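PDB 4P47: TRAP dicarboxylate transporter, DctP subunit from Ochrobactrum anthropi, which probably captures a small solute, such as an organic acid, in the periplasm and hands it to the membrane subunits of a TRAP transporter. Local coordinates for residues G150-T155 and E212-N217; L154-H159 and A168-R173. All coordinates share one frame; numbering follows the deposited sequence.

How the interactions relate
Interaction 1 and interaction 2 follow one another along strand 141-156 and share Leu154 and Thr155. Both are largely buried, but the centre of interaction 1 lies about 10 Å from the centre of the chain and that of interaction 2 about 22 Å, where the side chain of Arg158 is exposed. Their chemistry differs accordingly: residues 150-155 and 212-217 are joined by strand pairing, a salt bridge and an amide pair, whereas residues 154-159 and 168-173 meet mainly through apolar side-chain contacts, with no polar bond between them. Strand 210-213 lies between strands 141-156 and 171-173 in the sheet, antiparallel to the first and parallel to the second, and Leu154 meets Ile172 across it.

Interaction 1: residues G150-T155 and E212-N217; sequences GFRNLT and ENPNAN
The guanidinium of Arg152 has Asn213 CA and Pro214 CD over one face, Asn213 CA 3.8 Å above the plane and offset from its centre, while Glu212 holds its edge. The grip is side-on, one nitrogen to each oxygen: Arg152 NE gives a straight bond to Glu212 OE1 (2.8 Å, 167°), close to the guanidinium plane and on the syn side of the carboxylate, and NH2 makes a longer one to OE2 from above the carboxylate plane. The two planes stand 51° apart. Arg152 reaches this position through a bend at chi3 (69°), which folds the chain over the start of 212-217. The carboxylate is further held by His235 and Leu175 N, and Arg152 NH1 binds Asn238. With an alanine here, the buried carboxylate of Glu212 would probably lose its countercharge, keeping its bonds to His235 and Leu175, and Pro214 CD its cover. In the sheet of this periplasmic binding protein fold, Asn153 and Asn213 form an antiparallel hydrogen-bonded pair, 2.9 Å from Asn153 N to Asn213 O and 3.0 Å from Asn213 N to Asn153 O, followed by the non-hydrogen-bonded pair Leu154-Glu212. Beyond Asn213 the chain turns away at Pro214, whose CA-H group meets Phe151 O, with CA to O 3.2 Å; a water also donates to that oxygen and accepts from Asn215 N. Asn153 ND2 approaches Asn215 OD1 (2.9 Å) from above its carbonyl plane, the amides moderately inclined, while Asn153 OD1 takes Arg234 N and Asn215 ND2 reaches Asp279.

Interaction 2: residues L154-H159 and A168-R173; sequences LTNNRH and AGLKIR
With chi1 at 178°, Leu154 carries its CG opposite the backbone N, and its CD1 meets Ile172 at two methyls, CG2 at 3.7 Å and CD1 at 3.9 Å; the side chains cross at about a right angle. In Asn156 a chi1 of 86° sets the amide between its own N and carbonyl carbon, where it serves both the turn that follows and Leu170. Asn156 OD1 accepts from Arg158 N at 2.8 Å, above the carbonyl plane, and from His159 N at 3.1 Å, nearer that plane. Asn156 ND2 returns a bond to His159 O (2.9 Å), lying in the amide plane. Three bonds fix the rotation of this buried amide, and its CG rests on Leu170 CD1. Leu170 CD2 packs against Arg158 CG (3.8 Å) and, more loosely, against His159 CE1 (4.1 Å), so the turn folds over Leu170, which Val161 also touches. The polar ends lead elsewhere, Arg158 to a salt bridge with Asp209 and His159 NE2 to Asp166 O. The bond from Arg158 N makes an Asx turn, extended by that from His159 N to an Asx motif, at the end of strand 141-156, against the lead-in to strand 171-173 in the same sheet of this family 7 solute-binding protein.

Interaction 1: residues G150-T155 and E212-N217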
# COMPACT_ATOMS: atom_id res chain seq x y z
N GLY A 150 1.36 -2.35 3.14
CA GLY A 150 0.97 -3.70 3.50
C GLY A 150 -0.35 -4.15 2.91
O GLY A 150 -1.02 -3.41 2.20
N PHE A 151 -0.72 -5.37 3.24
CA PHE A 151 -2.03 -5.89 2.87
C PHE A 151 -3.14 -5.26 3.69
O PHE A 151 -2.99 -4.91 4.86
CB PHE A 151 -2.06 -7.42 3.04
CG PHE A 151 -1.25 -8.15 2.02
CD1 PHE A 151 -1.71 -8.30 0.72
CD2 PHE A 151 0.01 -8.62 2.34
CE1 PHE A 151 -0.92 -8.93 -0.22
CE2 PHE A 151 0.78 -9.25 1.40
CZ PHE A 151 0.32 -9.39 0.12
N ARG A 152 -4.29 -5.14 3.04
CA ARG A 152 -5.53 -4.80 3.72
C ARG A 152 -6.31 -6.06 4.01
O ARG A 152 -6.56 -6.86 3.10
CB ARG A 152 -6.36 -3.84 2.86
CG ARG A 152 -5.57 -2.62 2.42
CD ARG A 152 -6.43 -1.60 1.74
NE ARG A 152 -7.37 -0.95 2.65
CZ ARG A 152 -7.10 0.08 3.43
NH1 ARG A 152 -5.91 0.62 3.45
NH2 ARG A 152 -8.07 0.57 4.18
N ASN A 153 -6.67 -6.24 5.28
CA ASN A 153 -7.41 -7.38 5.79
C ASN A 153 -8.73 -6.93 6.42
O ASN A 153 -9.08 -5.74 6.37
CB ASN A 153 -6.51 -8.14 6.77
CG ASN A 153 -5.30 -8.76 6.07
OD1 ASN A 153 -5.42 -9.36 4.99
ND2 ASN A 153 -4.14 -8.63 6.68
N LEU A 154 -9.47 -7.85 7.01
CA LEU A 154 -10.86 -7.60 7.40
C LEU A 154 -11.13 -8.06 8.83
O LEU A 154 -10.95 -9.24 9.13
CB LEU A 154 -11.78 -8.37 6.45
CG LEU A 154 -13.27 -8.26 6.72
CD1 LEU A 154 -13.78 -6.85 6.54
CD2 LEU A 154 -14.03 -9.20 5.81
N THR A 155 -11.59 -7.15 9.68
CA THR A 155 -12.07 -7.54 11.00
C THR A 155 -13.57 -7.38 11.07
O THR A 155 -14.16 -6.61 10.34
CB THR A 155 -11.42 -6.72 12.14
OG1 THR A 155 -11.83 -5.34 12.10
CG2 THR A 155 -9.91 -6.79 12.12
N GLU A 212 -12.05 -2.67 7.27
CA GLU A 212 -10.98 -3.19 6.45
C GLU A 212 -9.79 -2.23 6.46
O GLU A 212 -9.94 -1.02 6.28
CB GLU A 212 -11.48 -3.48 5.01
CG GLU A 212 -11.94 -2.26 4.21
CD GLU A 212 -10.83 -1.55 3.47
OE1 GLU A 212 -9.83 -2.23 3.08
OE2 GLU A 212 -10.96 -0.33 3.21
N ASN A 213 -8.60 -2.77 6.71
CA ASN A 213 -7.39 -1.97 6.92
C ASN A 213 -6.22 -2.92 7.09
O ASN A 213 -6.41 -4.12 7.29
CB ASN A 213 -7.49 -1.06 8.18
CG ASN A 213 -7.96 0.35 7.86
OD1 ASN A 213 -7.44 1.02 6.98
ND2 ASN A 213 -8.95 0.82 8.61
N PRO A 214 -5.00 -2.38 7.08
CA PRO A 214 -3.85 -3.21 7.47
C PRO A 214 -3.90 -3.69 8.90
O PRO A 214 -4.65 -3.18 9.73
CB PRO A 214 -2.64 -2.28 7.25
CG PRO A 214 -3.14 -1.23 6.28
CD PRO A 214 -4.58 -1.02 6.69
N ASN A 215 -3.13 -4.73 9.20
CA ASN A 215 -3.10 -5.30 10.52
C ASN A 215 -2.64 -4.31 11.60
O ASN A 215 -3.13 -4.37 12.72
CB ASN A 215 -2.15 -6.50 10.55
CG ASN A 215 -2.66 -7.67 9.74
OD1 ASN A 215 -3.86 -7.80 9.48
ND2 ASN A 215 -1.74 -8.53 9.32
N ALA A 216 -1.71 -3.41 11.27
CA ALA A 216 -1.12 -2.54 12.27
C ALA A 216 -2.20 -1.73 12.96
O ALA A 216 -2.10 -1.47 14.16
CB ALA A 216 -0.09 -1.62 11.66
N ASN A 217 -3.23 -1.35 12.21
CA ASN A 217 -4.29 -0.53 12.76
C ASN A 217 -5.01 -1.23 13.90
O ASN A 217 -5.51 -0.57 14.81
CB ASN A 217 -5.30 -0.18 11.67
CG ASN A 217 -4.67 0.56 10.51
OD1 ASN A 217 -3.79 0.06 9.82
ND2 ASN A 217 -5.17 1.78 10.26
O HOH W 1 -1.44 -5.70 7.00

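Interaction 2: residues L154-H159 and A168-R173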
# COMPACT_ATOMS: atom_id res chain seq x y z
N LEU A 154 -9.47 -7.85 7.01
CA LEU A 154 -10.86 -7.60 7.40
C LEU A 154 -11.13 -8.06 8.83
O LEU A 154 -10.95 -9.24 9.13
CB LEU A 154 -11.78 -8.37 6.45
CG LEU A 154 -13.27 -8.26 6.72
CD1 LEU A 154 -13.78 -6.85 6.54
CD2 LEU A 154 -14.03 -9.20 5.81
N THR A 155 -11.59 -7.15 9.68
CA THR A 155 -12.07 -7.54 11.00
C THR A 155 -13.57 -7.38 11.07
O THR A 155 -14.16 -6.61 10.34
CB THR A 155 -11.42 -6.72 12.14
OG1 THR A 155 -11.83 -5.34 12.10
CG2 THR A 155 -9.91 -6.79 12.12
N ASN A 156 -14.21 -8.16 11.95
CA ASN A 156 -15.59 -7.92 12.31
C ASN A 156 -15.86 -8.50 13.70
O ASN A 156 -15.00 -9.15 14.31
CB ASN A 156 -16.55 -8.43 11.23
CG ASN A 156 -16.88 -9.89 11.38
OD1 ASN A 156 -17.97 -10.24 11.85
ND2 ASN A 156 -15.98 -10.75 10.98
N ASN A 157 -17.05 -8.21 14.22
CA ASN A 157 -17.42 -8.68 15.56
C ASN A 157 -18.60 -9.62 15.54
O ASN A 157 -19.07 -9.99 16.61
CB ASN A 157 -17.71 -7.52 16.50
CG ASN A 157 -17.53 -7.92 17.95
OD1 ASN A 157 -16.54 -8.55 18.29
ND2 ASN A 157 -18.49 -7.55 18.80
N ARG A 158 -19.07 -10.04 14.37
CA ARG A 158 -20.24 -10.94 14.27
C ARG A 158 -19.83 -12.42 14.22
O ARG A 158 -20.34 -13.23 15.01
CB ARG A 158 -21.06 -10.63 13.02
CG ARG A 158 -21.64 -9.24 12.91
CD ARG A 158 -22.94 -9.11 13.65
NE ARG A 158 -22.73 -9.18 15.08
CZ ARG A 158 -22.18 -8.21 15.80
NH1 ARG A 158 -21.79 -7.08 15.21
NH2 ARG A 158 -22.01 -8.36 17.11
N HIS A 159 -18.96 -12.79 13.29
CA HIS A 159 -18.60 -14.21 13.11
C HIS A 159 -17.37 -14.33 12.23
O HIS A 159 -17.05 -13.41 11.50
CB HIS A 159 -19.75 -14.99 12.47
CG HIS A 159 -20.27 -14.38 11.21
ND1 HIS A 159 -21.52 -13.79 11.12
CD2 HIS A 159 -19.71 -14.24 9.99
CE1 HIS A 159 -21.70 -13.33 9.90
NE2 HIS A 159 -20.61 -13.59 9.19
N ALA A 168 -21.77 -11.66 3.57
CA ALA A 168 -23.11 -11.17 3.24
C ALA A 168 -23.73 -10.39 4.38
O ALA A 168 -23.85 -10.89 5.49
CB ALA A 168 -24.01 -12.36 2.86
N GLY A 169 -24.13 -9.16 4.09
CA GLY A 169 -24.87 -8.33 5.02
C GLY A 169 -24.05 -7.61 6.08
O GLY A 169 -24.58 -6.79 6.82
N LEU A 170 -22.75 -7.89 6.16
CA LEU A 170 -21.92 -7.20 7.14
C LEU A 170 -21.77 -5.73 6.79
O LEU A 170 -21.60 -5.37 5.62
CB LEU A 170 -20.53 -7.81 7.24
CG LEU A 170 -20.42 -9.24 7.76
CD1 LEU A 170 -18.97 -9.69 7.79
CD2 LEU A 170 -21.05 -9.36 9.14
N LYS A 171 -21.82 -4.89 7.82
CA LYS A 171 -21.62 -3.45 7.67
C LYS A 171 -20.16 -3.17 7.97
O LYS A 171 -19.73 -3.18 9.12
CB LYS A 171 -22.54 -2.69 8.63
CG LYS A 171 -24.02 -2.90 8.30
CD LYS A 171 -24.95 -2.33 9.36
CE LYS A 171 -26.40 -2.38 8.93
NZ LYS A 171 -27.30 -1.63 9.85
N ILE A 172 -19.39 -2.96 6.90
CA ILE A 172 -17.94 -2.85 7.00
C ILE A 172 -17.50 -1.44 6.64
O ILE A 172 -17.81 -0.95 5.55
CB ILE A 172 -17.24 -3.84 6.03
CG1 ILE A 172 -17.69 -5.29 6.32
CG2 ILE A 172 -15.71 -3.70 6.14
CD1 ILE A 172 -17.39 -5.82 7.73
N ARG A 173 -16.80 -0.76 7.54
CA ARG A 173 -16.22 0.54 7.23
C ARG A 173 -15.10 0.31 6.22
O ARG A 173 -14.14 -0.44 6.47
CB ARG A 173 -15.66 1.21 8.48
CG ARG A 173 -15.21 2.65 8.28
CD ARG A 173 -13.80 2.79 7.74
NE ARG A 173 -13.35 4.17 7.89
CZ ARG A 173 -12.11 4.59 7.64
NH1 ARG A 173 -11.18 3.73 7.24
NH2 ARG A 173 -11.82 5.88 7.80